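Stage II sporulation protein SA (Bacillus subtilis, PDB 3O6Q) acts as the toxin of a type II toxin-antitoxin system, causing plasmolysis zones, peptidoglycan holes and cell death during sporulation unless SpoIISB neutralises it. Local coordinates at residues L19-N24 with S126-T131; Y31-E36 with K57-K62; E50-L55 with S140-Y145; S44-A49 with Q118-K123. One frame throughout, in Å; residues are numbered along the deposited sequence.

The predicted cytoplasmic part of the toxin packs helices 7-35, 45-61 and 132-148 together, with helix 45-61 also lying on an antiparallel sheet, and the four contacts sample these joints. Helix 7-35 enters contact 1 midway along and contact 2 at its C-terminal end, their centres about 16 Å apart. Helix 45-61 runs through contacts 2, 3 and 4. Contacts 2 and 3 have centres about 11 Å apart and touch where Tyr59 CE1 lies 3.7 Å from Leu141 CD2; contacts 3 and 4, about 10 Å apart, meet through the rings of Tyr145 and Tyr48. Contacts 1 and 4 lie about 26 Å apart, on opposite sides of the chain's centre. Contacts 1, 2 and 3 also reach the second subunit.

Contact 1 (L19-N24 with S126-T131); sequences LHMYLN and SDSIVT
The N-cap of helix 132-148 and the loop leading into it pack against the middle of the long helix 7-35, with Tyr22 reaching Thr131 and selenomethionine Met21 reaching Ser128 and Ile129. The hydroxyls Tyr22 OH and Thr131 OG1 lie 2.8 Å apart. Asp134 is the stronger partner of Tyr22 and also accepts from Thr131 N, while Thr131 OG1 takes the N-H of Phe133 as the helix cap. The tyrosine hydroxyl is thereby tied into the first turn of helix 132-148, and Phe133 stacks on its ring.

Beside this polar cluster, the link from strand 118-125 to the helix offers Ile129 and the side chain of Ser128 to Met21. Met21 is extended through its first two torsions, CG opposite the backbone N (chi1 -173°), and bends at chi3 (-90°). Met21 SE comes 3.8 Å from Ile129 CB, and the terminal Met21 CE turns to Ser128 OG, 3.5 Å away. Ile129 CG2 also lies 3.7 Å from Tyr22 OH, so Ile129 touches both neighbouring helix residues, Met21 and Tyr22. Within the loop Ser128 OG donates to Ser126 OG at 3.2 Å, and Ser126 OG also bonds to Asn64 O.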
loop_
_atom_site.group_PDB
_atom_site.type_symbol
_atom_site.label_atom_id
_atom_site.label_comp_id
_atom_site.label_asym_id
_atom_site.label_seq_id
_atom_site.Cartn_x
_atom_site.Cartn_y
_atom_site.Cartn_z
ATOM N N LEU A 19 12.483 0.655 -7.640
ATOM C CA LEU A 19 11.501 1.736 -7.713
ATOM C C LEU A 19 10.439 1.447 -8.755
ATOM O O LEU A 19 9.267 1.737 -8.541
ATOM C CB LEU A 19 12.163 3.065 -8.056
ATOM C CG LEU A 19 12.916 3.784 -6.914
ATOM C CD1 LEU A 19 13.915 4.837 -7.433
ATOM C CD2 LEU A 19 11.911 4.370 -5.876
ATOM N N HIS A 20 10.854 0.862 -9.867
ATOM C CA HIS A 20 9.927 0.451 -10.910
ATOM C C HIS A 20 9.018 -0.640 -10.427
ATOM O O HIS A 20 7.789 -0.555 -10.560
ATOM C CB HIS A 20 10.679 -0.028 -12.140
ATOM C CG HIS A 20 10.927 1.041 -13.139
ATOM N ND1 HIS A 20 12.177 1.562 -13.373
ATOM C CD2 HIS A 20 10.085 1.686 -13.981
ATOM C CE1 HIS A 20 12.101 2.481 -14.324
ATOM N NE2 HIS A 20 10.842 2.579 -14.706
HETATM N N MSE A 21 9.624 -1.657 -9.856
HETATM C CA MSE A 21 8.886 -2.823 -9.442
HETATM C C MSE A 21 7.826 -2.515 -8.417
HETATM O O MSE A 21 6.704 -2.989 -8.539
HETATM C CB MSE A 21 9.838 -3.858 -8.885
HETATM C CG MSE A 21 9.233 -5.182 -8.575
HETATM SE SE MSE A 21 10.625 -6.192 -7.654
HETATM C CE MSE A 21 11.392 -6.990 -9.291
ATOM N N TYR A 22 8.168 -1.740 -7.388
ATOM C CA TYR A 22 7.216 -1.461 -6.346
ATOM C C TYR A 22 6.244 -0.349 -6.727
ATOM O O TYR A 22 5.128 -0.319 -6.234
ATOM C CB TYR A 22 7.933 -1.271 -5.009
ATOM C CG TYR A 22 8.468 -2.608 -4.502
ATOM C CD1 TYR A 22 7.592 -3.624 -4.148
ATOM C CD2 TYR A 22 9.842 -2.871 -4.452
ATOM C CE1 TYR A 22 8.061 -4.873 -3.732
ATOM C CE2 TYR A 22 10.322 -4.118 -4.027
ATOM C CZ TYR A 22 9.429 -5.120 -3.664
ATOM O OH TYR A 22 9.897 -6.349 -3.233
ATOM N N LEU A 23 6.622 0.536 -7.647
ATOM C CA LEU A 23 5.626 1.402 -8.258
ATOM C C LEU A 23 4.609 0.567 -9.032
ATOM O O LEU A 23 3.398 0.788 -8.878
ATOM C CB LEU A 23 6.269 2.436 -9.163
ATOM C CG LEU A 23 5.305 3.349 -9.962
ATOM C CD1 LEU A 23 4.381 4.108 -9.079
ATOM C CD2 LEU A 23 6.098 4.275 -10.860
ATOM N N ASN A 24 5.077 -0.393 -9.838
ATOM C CA ASN A 24 4.155 -1.266 -10.611
ATOM C C ASN A 24 3.239 -2.102 -9.706
ATOM O O ASN A 24 2.013 -2.218 -9.937
ATOM C CB ASN A 24 4.895 -2.212 -11.566
ATOM C CG ASN A 24 5.577 -1.489 -12.729
ATOM O OD1 ASN A 24 5.244 -0.346 -13.057
ATOM N ND2 ASN A 24 6.534 -2.174 -13.380
ATOM N N SER A 126 9.100 -15.402 -5.542
ATOM C CA SER A 126 9.161 -14.664 -6.785
ATOM C C SER A 126 10.404 -15.089 -7.528
ATOM O O SER A 126 11.443 -15.309 -6.931
ATOM C CB SER A 126 9.207 -13.158 -6.503
ATOM O OG SER A 126 9.231 -12.391 -7.680
ATOM N N ASP A 127 10.280 -15.169 -8.842
ATOM C CA ASP A 127 11.423 -15.349 -9.713
ATOM C C ASP A 127 12.272 -14.080 -9.827
ATOM O O ASP A 127 13.480 -14.192 -10.004
ATOM C CB ASP A 127 10.971 -15.821 -11.095
ATOM C CG ASP A 127 10.713 -17.323 -11.136
ATOM O OD1 ASP A 127 11.561 -18.115 -10.623
ATOM O OD2 ASP A 127 9.661 -17.715 -11.693
ATOM N N SER A 128 11.662 -12.897 -9.713
ATOM C CA SER A 128 12.436 -11.656 -9.609
ATOM C C SER A 128 12.764 -11.356 -8.153
ATOM O O SER A 128 13.809 -11.793 -7.687
ATOM C CB SER A 128 11.747 -10.464 -10.284
ATOM O OG SER A 128 10.436 -10.278 -9.811
ATOM N N ILE A 129 11.878 -10.664 -7.431
ATOM C CA ILE A 129 12.207 -10.176 -6.091
ATOM C C ILE A 129 10.997 -10.047 -5.182
ATOM O O ILE A 129 9.976 -9.545 -5.613
ATOM C CB ILE A 129 12.894 -8.809 -6.200
ATOM C CG1 ILE A 129 14.391 -8.997 -6.482
ATOM C CG2 ILE A 129 12.761 -8.019 -4.977
ATOM C CD1 ILE A 129 15.071 -7.718 -6.985
ATOM N N VAL A 130 11.110 -10.510 -3.940
ATOM C CA VAL A 130 10.142 -10.197 -2.894
ATOM C C VAL A 130 10.876 -9.729 -1.634
ATOM O O VAL A 130 11.847 -10.330 -1.221
ATOM C CB VAL A 130 9.255 -11.392 -2.399
ATOM C CG1 VAL A 130 8.001 -11.547 -3.227
ATOM C CG2 VAL A 130 10.038 -12.689 -2.337
ATOM N N THR A 131 10.368 -8.677 -1.007
ATOM C CA THR A 131 11.011 -8.051 0.149
ATOM C C THR A 131 9.954 -7.695 1.190
ATOM O O THR A 131 8.770 -8.007 1.026
ATOM C CB THR A 131 11.710 -6.735 -0.292
ATOM O OG1 THR A 131 10.700 -5.786 -0.653
ATOM C CG2 THR A 131 12.615 -6.935 -1.464
#

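Contact 2 (Y31-E36 with K57-K62); sequences YLLKNE and KTYADK
Tyr59 OH is joined to Glu36 through a water that lies 2.9 Å from Tyr59 OH and donates to Glu36 O. Tyr59 OH also lies 3.1 Å from Leu33 N, but the angle is too poor for a hydrogen bond. Around it, Leu33 brings CG and CD2 up to the oxygen, its side chain crossing the tyrosine at about a right angle. Leu32 lies over one face of the ring: Leu32 CD1 is 3.6 Å from the Tyr59 ring centroid and 16° off the normal, a close CH-pi contact, while CB sits near CZ and the hydroxyl.

Leu32 and Tyr59 join the C-terminal turns of helices 7-35 and 45-61, whose local axes approach to 11.4 Å at an angle of 131° between their N-to-C directions. Strand 38-42 lies between these helices in the chain. With Leu32 CG set opposite its carbonyl carbon (chi1 -65°), one methyl lies on the ring and Leu32 CD2 faces the aliphatic part of Lys62, 3.9 Å from Lys62 CD. At the margin, Glu36 OE1 approaches Thr58 CG2 at 4.1 Å. Phe138 and Leu141 of helix 132-148 also pack on Tyr59, and Leu33 touches Ser140 of the second subunit.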
loop_
_atom_site.group_PDB
_atom_site.type_symbol
_atom_site.label_atom_id
_atom_site.label_comp_id
_atom_site.label_asym_id
_atom_site.label_seq_id
_atom_site.Cartn_x
_atom_site.Cartn_y
_atom_site.Cartn_z
ATOM N N TYR A 31 -5.245 -0.516 -8.301
ATOM C CA TYR A 31 -6.203 -0.747 -9.368
ATOM C C TYR A 31 -7.196 -1.810 -8.954
ATOM O O TYR A 31 -8.430 -1.666 -9.167
ATOM C CB TYR A 31 -5.497 -1.119 -10.660
ATOM C CG TYR A 31 -6.446 -1.387 -11.811
ATOM C CD1 TYR A 31 -6.775 -0.385 -12.721
ATOM C CD2 TYR A 31 -6.979 -2.643 -12.008
ATOM C CE1 TYR A 31 -7.635 -0.619 -13.778
ATOM C CE2 TYR A 31 -7.852 -2.887 -13.053
ATOM C CZ TYR A 31 -8.174 -1.872 -13.933
ATOM O OH TYR A 31 -9.034 -2.157 -14.978
ATOM N N LEU A 32 -6.690 -2.871 -8.325
ATOM C CA LEU A 32 -7.569 -3.960 -7.859
ATOM C C LEU A 32 -8.470 -3.531 -6.699
ATOM O O LEU A 32 -9.624 -3.876 -6.645
ATOM C CB LEU A 32 -6.763 -5.171 -7.479
ATOM C CG LEU A 32 -5.997 -5.888 -8.596
ATOM C CD1 LEU A 32 -4.978 -6.831 -7.933
ATOM C CD2 LEU A 32 -6.924 -6.664 -9.506
ATOM N N LEU A 33 -7.962 -2.753 -5.766
ATOM C CA LEU A 33 -8.821 -2.271 -4.709
ATOM C C LEU A 33 -9.953 -1.461 -5.342
ATOM O O LEU A 33 -11.066 -1.491 -4.871
ATOM C CB LEU A 33 -8.012 -1.445 -3.677
ATOM C CG LEU A 33 -7.272 -2.278 -2.616
ATOM C CD1 LEU A 33 -6.358 -1.406 -1.670
ATOM C CD2 LEU A 33 -8.239 -3.168 -1.765
ATOM N N LYS A 34 -9.673 -0.770 -6.430
ATOM C CA LYS A 34 -10.652 0.109 -7.064
ATOM C C LYS A 34 -11.668 -0.683 -7.878
ATOM O O LYS A 34 -12.837 -0.372 -7.831
ATOM C CB LYS A 34 -9.926 1.119 -7.974
ATOM C CG LYS A 34 -10.492 2.545 -8.067
ATOM C CD LYS A 34 -9.922 3.319 -9.286
ATOM C CE LYS A 34 -10.153 4.856 -9.150
ATOM N NZ LYS A 34 -8.954 5.710 -9.533
ATOM N N ASN A 35 -11.239 -1.708 -8.604
ATOM C CA ASN A 35 -12.113 -2.351 -9.617
ATOM C C ASN A 35 -12.514 -3.837 -9.350
ATOM O O ASN A 35 -13.508 -4.314 -9.902
ATOM C CB ASN A 35 -11.452 -2.210 -10.993
ATOM C CG ASN A 35 -11.259 -0.727 -11.407
ATOM O OD1 ASN A 35 -12.234 0.006 -11.548
ATOM N ND2 ASN A 35 -10.016 -0.289 -11.585
ATOM N N GLU A 36 -11.761 -4.548 -8.503
ATOM C CA GLU A 36 -12.038 -5.954 -8.190
ATOM C C GLU A 36 -12.813 -6.188 -6.870
ATOM O O GLU A 36 -12.361 -5.833 -5.779
ATOM C CB GLU A 36 -10.743 -6.768 -8.156
ATOM C CG GLU A 36 -10.225 -7.140 -9.524
ATOM C CD GLU A 36 -10.863 -8.409 -10.103
ATOM O OE1 GLU A 36 -10.763 -9.485 -9.460
ATOM O OE2 GLU A 36 -11.438 -8.325 -11.207
ATOM N N LYS A 57 -3.945 -14.543 -3.499
ATOM C CA LYS A 57 -3.753 -15.030 -4.852
ATOM C C LYS A 57 -4.243 -14.091 -5.934
ATOM O O LYS A 57 -3.597 -13.960 -6.959
ATOM C CB LYS A 57 -4.381 -16.397 -5.025
ATOM C CG LYS A 57 -3.450 -17.493 -4.537
ATOM C CD LYS A 57 -4.110 -18.825 -4.367
ATOM C CE LYS A 57 -3.102 -19.794 -3.778
ATOM N NZ LYS A 57 -3.773 -21.048 -3.403
ATOM N N THR A 58 -5.343 -13.396 -5.706
ATOM C CA THR A 58 -5.860 -12.463 -6.692
ATOM C C THR A 58 -4.815 -11.391 -7.030
ATOM O O THR A 58 -4.578 -11.043 -8.190
ATOM C CB THR A 58 -7.181 -11.832 -6.173
ATOM O OG1 THR A 58 -8.195 -12.861 -6.110
ATOM C CG2 THR A 58 -7.634 -10.683 -7.061
ATOM N N TYR A 59 -4.163 -10.907 -5.999
ATOM C CA TYR A 59 -3.173 -9.861 -6.124
ATOM C C TYR A 59 -1.841 -10.376 -6.645
ATOM O O TYR A 59 -1.258 -9.789 -7.556
ATOM C CB TYR A 59 -3.028 -9.143 -4.762
ATOM C CG TYR A 59 -4.144 -8.134 -4.541
ATOM C CD1 TYR A 59 -5.462 -8.544 -4.290
ATOM C CD2 TYR A 59 -3.899 -6.766 -4.672
ATOM C CE1 TYR A 59 -6.485 -7.583 -4.127
ATOM C CE2 TYR A 59 -4.913 -5.809 -4.480
ATOM C CZ TYR A 59 -6.186 -6.215 -4.230
ATOM O OH TYR A 59 -7.159 -5.229 -4.107
ATOM N N ALA A 60 -1.347 -11.460 -6.064
ATOM C CA ALA A 60 -0.055 -11.995 -6.474
ATOM C C ALA A 60 -0.126 -12.424 -7.938
ATOM O O ALA A 60 0.810 -12.214 -8.685
ATOM C CB ALA A 60 0.369 -13.161 -5.587
ATOM N N ASP A 61 -1.244 -13.010 -8.344
ATOM C CA ASP A 61 -1.408 -13.417 -9.724
ATOM C C ASP A 61 -1.090 -12.315 -10.725
ATOM O O ASP A 61 -0.545 -12.588 -11.784
ATOM C CB ASP A 61 -2.817 -13.909 -9.959
ATOM C CG ASP A 61 -3.061 -15.256 -9.334
ATOM O OD1 ASP A 61 -2.100 -15.842 -8.756
ATOM O OD2 ASP A 61 -4.239 -15.716 -9.378
ATOM N N LYS A 62 -1.386 -11.066 -10.392
ATOM C CA LYS A 62 -1.142 -9.991 -11.339
ATOM C C LYS A 62 0.196 -9.236 -11.136
ATOM O O LYS A 62 0.429 -8.226 -11.776
ATOM C CB LYS A 62 -2.330 -9.037 -11.306
ATOM C CG LYS A 62 -3.650 -9.669 -11.789
ATOM C CD LYS A 62 -4.680 -8.575 -12.121
ATOM C CE LYS A 62 -5.652 -8.951 -13.244
ATOM N NZ LYS A 62 -6.634 -7.805 -13.502
HETATM O O HOH W 1 -9.741 -6.494 -4.692
#

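Contact 3 (E50-L55 with S140-Y145); sequences EGIDKL and SLTSIY
Aromatic contacts dominate between Tyr145 and the helix segment 50-55. Ile52 lies over one face of the ring, displaced toward its rim, with Ile52 CG1 4.0 Å from the Tyr145 ring centroid and 24° off the normal, a CH-pi contact. Ile52 CG1 is closest to Tyr145 CD2, at 3.6 Å. The far end of the ring runs up to the backbone at Gly51, where Tyr145 OH stands 3.3 Å from Gly51 CA. Having no side chain, this glycine lets the phenol lie directly against the helix. Tyr145 reaches across because its CG is opposite the backbone N (chi1 -169°), and its ring meets Tyr48 edge-to-face.

The aliphatic contacts flank the ring. Leu55 CD2 lies 3.9 Å from Tyr145 CD1 and also approaches Leu141 O, while Leu55 CG is 4.3 Å from Leu141 CD2. Ile52 CD1 sits between the root of the tyrosine ring and Thr142, 3.9 Å from Thr142 CB.

Polar interactions do not bridge the two segments. The buried hydroxyl of Tyr145 instead hydrogen-bonds to Tyr41 O in strand 38-42, and Thr142 OG1 turns back to Thr139 O of its own helix.

The local axes approach to 10.1 Å at 133°, and the all-buried interface is a helix-helix packing in the core of this domain, joining helices 45-61 and 132-148.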
loop_
_atom_site.group_PDB
_atom_site.type_symbol
_atom_site.label_atom_id
_atom_site.label_comp_id
_atom_site.label_asym_id
_atom_site.label_seq_id
_atom_site.Cartn_x
_atom_site.Cartn_y
_atom_site.Cartn_z
ATOM N N GLU A 50 -9.466 -19.735 3.732
ATOM C CA GLU A 50 -9.736 -19.813 2.291
ATOM C C GLU A 50 -9.880 -18.459 1.616
ATOM O O GLU A 50 -9.281 -18.225 0.571
ATOM C CB GLU A 50 -11.012 -20.581 2.026
ATOM C CG GLU A 50 -11.351 -20.622 0.551
ATOM C CD GLU A 50 -12.407 -21.626 0.200
ATOM O OE1 GLU A 50 -12.821 -22.411 1.085
ATOM O OE2 GLU A 50 -12.815 -21.633 -0.972
ATOM N N GLY A 51 -10.685 -17.584 2.211
ATOM C CA GLY A 51 -10.817 -16.224 1.742
ATOM C C GLY A 51 -9.531 -15.414 1.747
ATOM O O GLY A 51 -9.265 -14.655 0.816
ATOM N N ILE A 52 -8.724 -15.550 2.789
ATOM C CA ILE A 52 -7.436 -14.885 2.813
ATOM C C ILE A 52 -6.519 -15.442 1.719
ATOM O O ILE A 52 -5.958 -14.674 0.944
ATOM C CB ILE A 52 -6.802 -15.012 4.192
ATOM C CG1 ILE A 52 -7.602 -14.128 5.163
ATOM C CG2 ILE A 52 -5.352 -14.696 4.110
ATOM C CD1 ILE A 52 -6.890 -12.924 5.721
ATOM N N ASP A 53 -6.408 -16.770 1.634
ATOM C CA ASP A 53 -5.695 -17.392 0.507
ATOM C C ASP A 53 -6.171 -16.891 -0.889
ATOM O O ASP A 53 -5.331 -16.601 -1.725
ATOM C CB ASP A 53 -5.775 -18.916 0.568
ATOM C CG ASP A 53 -4.796 -19.598 -0.383
ATOM O OD1 ASP A 53 -3.580 -19.344 -0.272
ATOM O OD2 ASP A 53 -5.235 -20.392 -1.258
ATOM N N LYS A 54 -7.470 -16.746 -1.135
ATOM C CA LYS A 54 -7.935 -16.339 -2.495
ATOM C C LYS A 54 -7.639 -14.879 -2.797
ATOM O O LYS A 54 -7.408 -14.506 -3.947
ATOM C CB LYS A 54 -9.437 -16.595 -2.721
ATOM C CG LYS A 54 -9.808 -18.073 -2.706
ATOM C CD LYS A 54 -11.074 -18.395 -3.480
ATOM C CE LYS A 54 -11.247 -19.924 -3.645
ATOM N NZ LYS A 54 -12.475 -20.312 -4.417
ATOM N N LEU A 55 -7.635 -14.064 -1.752
ATOM C CA LEU A 55 -7.377 -12.646 -1.878
ATOM C C LEU A 55 -5.913 -12.419 -2.180
ATOM O O LEU A 55 -5.555 -11.666 -3.087
ATOM C CB LEU A 55 -7.755 -11.954 -0.573
ATOM C CG LEU A 55 -7.636 -10.438 -0.573
ATOM C CD1 LEU A 55 -8.440 -9.844 -1.713
ATOM C CD2 LEU A 55 -8.021 -9.870 0.846
ATOM N N SER A 140 -1.171 -5.880 4.655
ATOM C CA SER A 140 -2.251 -4.909 4.453
ATOM C C SER A 140 -3.524 -5.539 3.978
ATOM O O SER A 140 -4.604 -5.203 4.446
ATOM C CB SER A 140 -1.841 -3.877 3.408
ATOM O OG SER A 140 -0.805 -3.063 3.964
ATOM N N LEU A 141 -3.409 -6.473 3.058
ATOM C CA LEU A 141 -4.595 -7.108 2.493
ATOM C C LEU A 141 -5.334 -7.986 3.508
ATOM O O LEU A 141 -6.557 -8.037 3.544
ATOM C CB LEU A 141 -4.195 -7.971 1.284
ATOM C CG LEU A 141 -3.952 -7.357 -0.076
ATOM C CD1 LEU A 141 -3.297 -8.460 -0.922
ATOM C CD2 LEU A 141 -5.293 -6.886 -0.691
ATOM N N THR A 142 -4.585 -8.717 4.302
ATOM C CA THR A 142 -5.158 -9.493 5.402
ATOM C C THR A 142 -5.896 -8.570 6.351
ATOM O O THR A 142 -6.927 -8.945 6.880
ATOM C CB THR A 142 -4.071 -10.258 6.206
ATOM O OG1 THR A 142 -3.186 -9.330 6.831
ATOM C CG2 THR A 142 -3.258 -11.199 5.322
ATOM N N SER A 143 -5.397 -7.360 6.560
ATOM C CA SER A 143 -6.099 -6.390 7.415
ATOM C C SER A 143 -7.369 -5.888 6.773
ATOM O O SER A 143 -8.403 -5.827 7.433
ATOM C CB SER A 143 -5.183 -5.224 7.811
ATOM O OG SER A 143 -4.144 -5.703 8.663
ATOM N N ILE A 144 -7.318 -5.589 5.481
ATOM C CA ILE A 144 -8.512 -5.205 4.754
ATOM C C ILE A 144 -9.542 -6.317 4.774
ATOM O O ILE A 144 -10.715 -6.070 4.955
ATOM C CB ILE A 144 -8.194 -4.852 3.308
ATOM C CG1 ILE A 144 -7.286 -3.604 3.266
ATOM C CG2 ILE A 144 -9.498 -4.644 2.515
ATOM C CD1 ILE A 144 -6.387 -3.534 2.039
ATOM N N TYR A 145 -9.109 -7.557 4.635
ATOM C CA TYR A 145 -10.043 -8.684 4.731
ATOM C C TYR A 145 -10.805 -8.678 6.039
ATOM O O TYR A 145 -12.045 -8.787 6.052
ATOM C CB TYR A 145 -9.321 -10.011 4.553
ATOM C CG TYR A 145 -10.219 -11.215 4.370
ATOM C CD1 TYR A 145 -10.692 -11.576 3.107
ATOM C CD2 TYR A 145 -10.567 -12.026 5.451
ATOM C CE1 TYR A 145 -11.488 -12.697 2.932
ATOM C CE2 TYR A 145 -11.345 -13.147 5.274
ATOM C CZ TYR A 145 -11.801 -13.463 4.005
ATOM O OH TYR A 145 -12.625 -14.542 3.881
#

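Contact 4 (S44-A49 with Q118-K123); sequences SIDAYA and QNYVIK
Helix 45-49 and strand 118-123 run nearly parallel, their local axes 10.9 Å apart at closest and 19° from alignment. The helix meets the strand through Ile45 and Ala49, one turn apart, which face Gln118 and Tyr120, alternate residues whose side chains project from the same side of the strand. Ile45 CG2 touches the amide, 3.2 Å from Gln118 OE1, and also lies at the edge of the Tyr120 ring, near its plane. Gln118 is extended beyond CG, which carries its amide out to this methyl, and Ile45 CD1 passes Gln118 CG at 4.1 Å.

This is a helix laid on one face of an antiparallel sheet, with strand 118-125 between strands 66-71 and 108-115. Ala49 CB packs against the phenol end of Tyr120, 3.7 Å from Tyr120 CZ. Tyr120 OH gives a weak hydrogen bond to Gln118 OE1 at 2.8 Å, linking the two strand side chains that receive the helix. Asp46 OD1 stays at the margin, 4.0 Å from Tyr120 OH, its carboxylate plane 89° from the ring. At the helix start, Ser44 OG caps Ala47 N at 3.2 Å with a nearly straight bond of 165°. Leu69 of the adjoining strand packs on both Ala49 and Tyr120.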
loop_
_atom_site.group_PDB
_atom_site.type_symbol
_atom_site.label_atom_id
_atom_site.label_comp_id
_atom_site.label_asym_id
_atom_site.label_seq_id
_atom_site.Cartn_x
_atom_site.Cartn_y
_atom_site.Cartn_z
ATOM N N SER A 44 -16.128 -20.017 9.828
ATOM C CA SER A 44 -15.220 -20.908 10.511
ATOM C C SER A 44 -13.798 -20.478 10.198
ATOM O O SER A 44 -13.572 -19.640 9.337
ATOM C CB SER A 44 -15.421 -22.345 10.036
ATOM O OG SER A 44 -15.054 -22.468 8.677
ATOM N N ILE A 45 -12.850 -21.101 10.882
ATOM C CA ILE A 45 -11.447 -20.828 10.670
ATOM C C ILE A 45 -11.045 -21.177 9.225
ATOM O O ILE A 45 -10.373 -20.389 8.559
ATOM C CB ILE A 45 -10.589 -21.557 11.712
ATOM C CG1 ILE A 45 -10.868 -20.993 13.107
ATOM C CG2 ILE A 45 -9.080 -21.358 11.429
ATOM C CD1 ILE A 45 -10.422 -21.935 14.269
ATOM N N ASP A 46 -11.503 -22.326 8.727
ATOM C CA ASP A 46 -11.192 -22.759 7.352
ATOM C C ASP A 46 -11.783 -21.853 6.259
ATOM O O ASP A 46 -11.118 -21.613 5.249
ATOM C CB ASP A 46 -11.624 -24.212 7.117
ATOM C CG ASP A 46 -10.826 -25.217 7.960
ATOM O OD1 ASP A 46 -9.636 -24.939 8.289
ATOM O OD2 ASP A 46 -11.393 -26.295 8.270
ATOM N N ALA A 47 -13.001 -21.345 6.443
ATOM C CA ALA A 47 -13.571 -20.409 5.474
ATOM C C ALA A 47 -12.723 -19.148 5.442
ATOM O O ALA A 47 -12.321 -18.670 4.365
ATOM C CB ALA A 47 -14.998 -20.063 5.802
ATOM N N TYR A 48 -12.478 -18.594 6.625
ATOM C CA TYR A 48 -11.629 -17.430 6.756
ATOM C C TYR A 48 -10.295 -17.684 6.065
ATOM O O TYR A 48 -9.841 -16.861 5.290
ATOM C CB TYR A 48 -11.407 -17.091 8.241
ATOM C CG TYR A 48 -10.920 -15.675 8.498
ATOM C CD1 TYR A 48 -11.798 -14.687 8.951
ATOM C CD2 TYR A 48 -9.606 -15.314 8.267
ATOM C CE1 TYR A 48 -11.375 -13.355 9.187
ATOM C CE2 TYR A 48 -9.178 -13.995 8.492
ATOM C CZ TYR A 48 -10.071 -13.020 8.960
ATOM O OH TYR A 48 -9.656 -11.706 9.200
ATOM N N ALA A 49 -9.647 -18.806 6.362
ATOM C CA ALA A 49 -8.307 -19.056 5.781
ATOM C C ALA A 49 -8.377 -19.154 4.247
ATOM O O ALA A 49 -7.488 -18.669 3.563
ATOM C CB ALA A 49 -7.629 -20.278 6.388
ATOM N N GLN A 118 -5.451 -20.901 15.185
ATOM C CA GLN A 118 -4.777 -21.714 14.187
ATOM C C GLN A 118 -3.611 -20.987 13.557
ATOM O O GLN A 118 -3.729 -19.817 13.191
ATOM C CB GLN A 118 -5.765 -22.182 13.119
ATOM C CG GLN A 118 -6.605 -23.385 13.580
ATOM C CD GLN A 118 -7.140 -24.231 12.418
ATOM O OE1 GLN A 118 -7.057 -23.850 11.233
ATOM N NE2 GLN A 118 -7.717 -25.381 12.765
ATOM N N ASN A 119 -2.493 -21.698 13.438
ATOM C CA ASN A 119 -1.254 -21.153 12.894
ATOM C C ASN A 119 -1.085 -21.443 11.431
ATOM O O ASN A 119 -1.327 -22.543 10.964
ATOM C CB ASN A 119 -0.045 -21.683 13.661
ATOM C CG ASN A 119 0.002 -21.146 15.102
ATOM O OD1 ASN A 119 -0.584 -20.117 15.416
ATOM N ND2 ASN A 119 0.659 -21.873 15.977
ATOM N N TYR A 120 -0.639 -20.423 10.721
ATOM C CA TYR A 120 -0.365 -20.510 9.318
ATOM C C TYR A 120 0.909 -19.724 9.020
ATOM O O TYR A 120 1.482 -19.075 9.913
ATOM C CB TYR A 120 -1.522 -19.893 8.499
ATOM C CG TYR A 120 -2.867 -20.570 8.638
ATOM C CD1 TYR A 120 -3.274 -21.498 7.702
ATOM C CD2 TYR A 120 -3.735 -20.264 9.681
ATOM C CE1 TYR A 120 -4.498 -22.124 7.795
ATOM C CE2 TYR A 120 -4.990 -20.894 9.789
ATOM C CZ TYR A 120 -5.362 -21.829 8.828
ATOM O OH TYR A 120 -6.580 -22.490 8.861
ATOM N N VAL A 121 1.351 -19.810 7.765
ATOM C CA VAL A 121 2.454 -19.011 7.289
ATOM C C VAL A 121 2.071 -18.536 5.906
ATOM O O VAL A 121 1.696 -19.321 5.076
ATOM C CB VAL A 121 3.780 -19.820 7.295
ATOM C CG1 VAL A 121 4.872 -19.080 6.578
ATOM C CG2 VAL A 121 4.211 -20.086 8.706
ATOM N N ILE A 122 2.073 -17.233 5.700
ATOM C CA ILE A 122 1.891 -16.680 4.384
ATOM C C ILE A 122 3.233 -16.811 3.651
ATOM O O ILE A 122 4.205 -16.152 4.016
ATOM C CB ILE A 122 1.475 -15.192 4.447
ATOM C CG1 ILE A 122 0.146 -14.995 5.169
ATOM C CG2 ILE A 122 1.316 -14.616 3.025
ATOM C CD1 ILE A 122 0.019 -13.582 5.775
ATOM N N LYS A 123 3.275 -17.658 2.628
ATOM C CA LYS A 123 4.441 -17.819 1.777
ATOM C C LYS A 123 4.400 -16.915 0.568
ATOM O O LYS A 123 3.522 -17.067 -0.266
ATOM C CB LYS A 123 4.511 -19.257 1.288
ATOM C CG LYS A 123 5.745 -19.622 0.455
ATOM C CD LYS A 123 5.792 -21.118 0.211
ATOM C CE LYS A 123 6.923 -21.515 -0.731
ATOM N NZ LYS A 123 6.888 -22.969 -1.157
#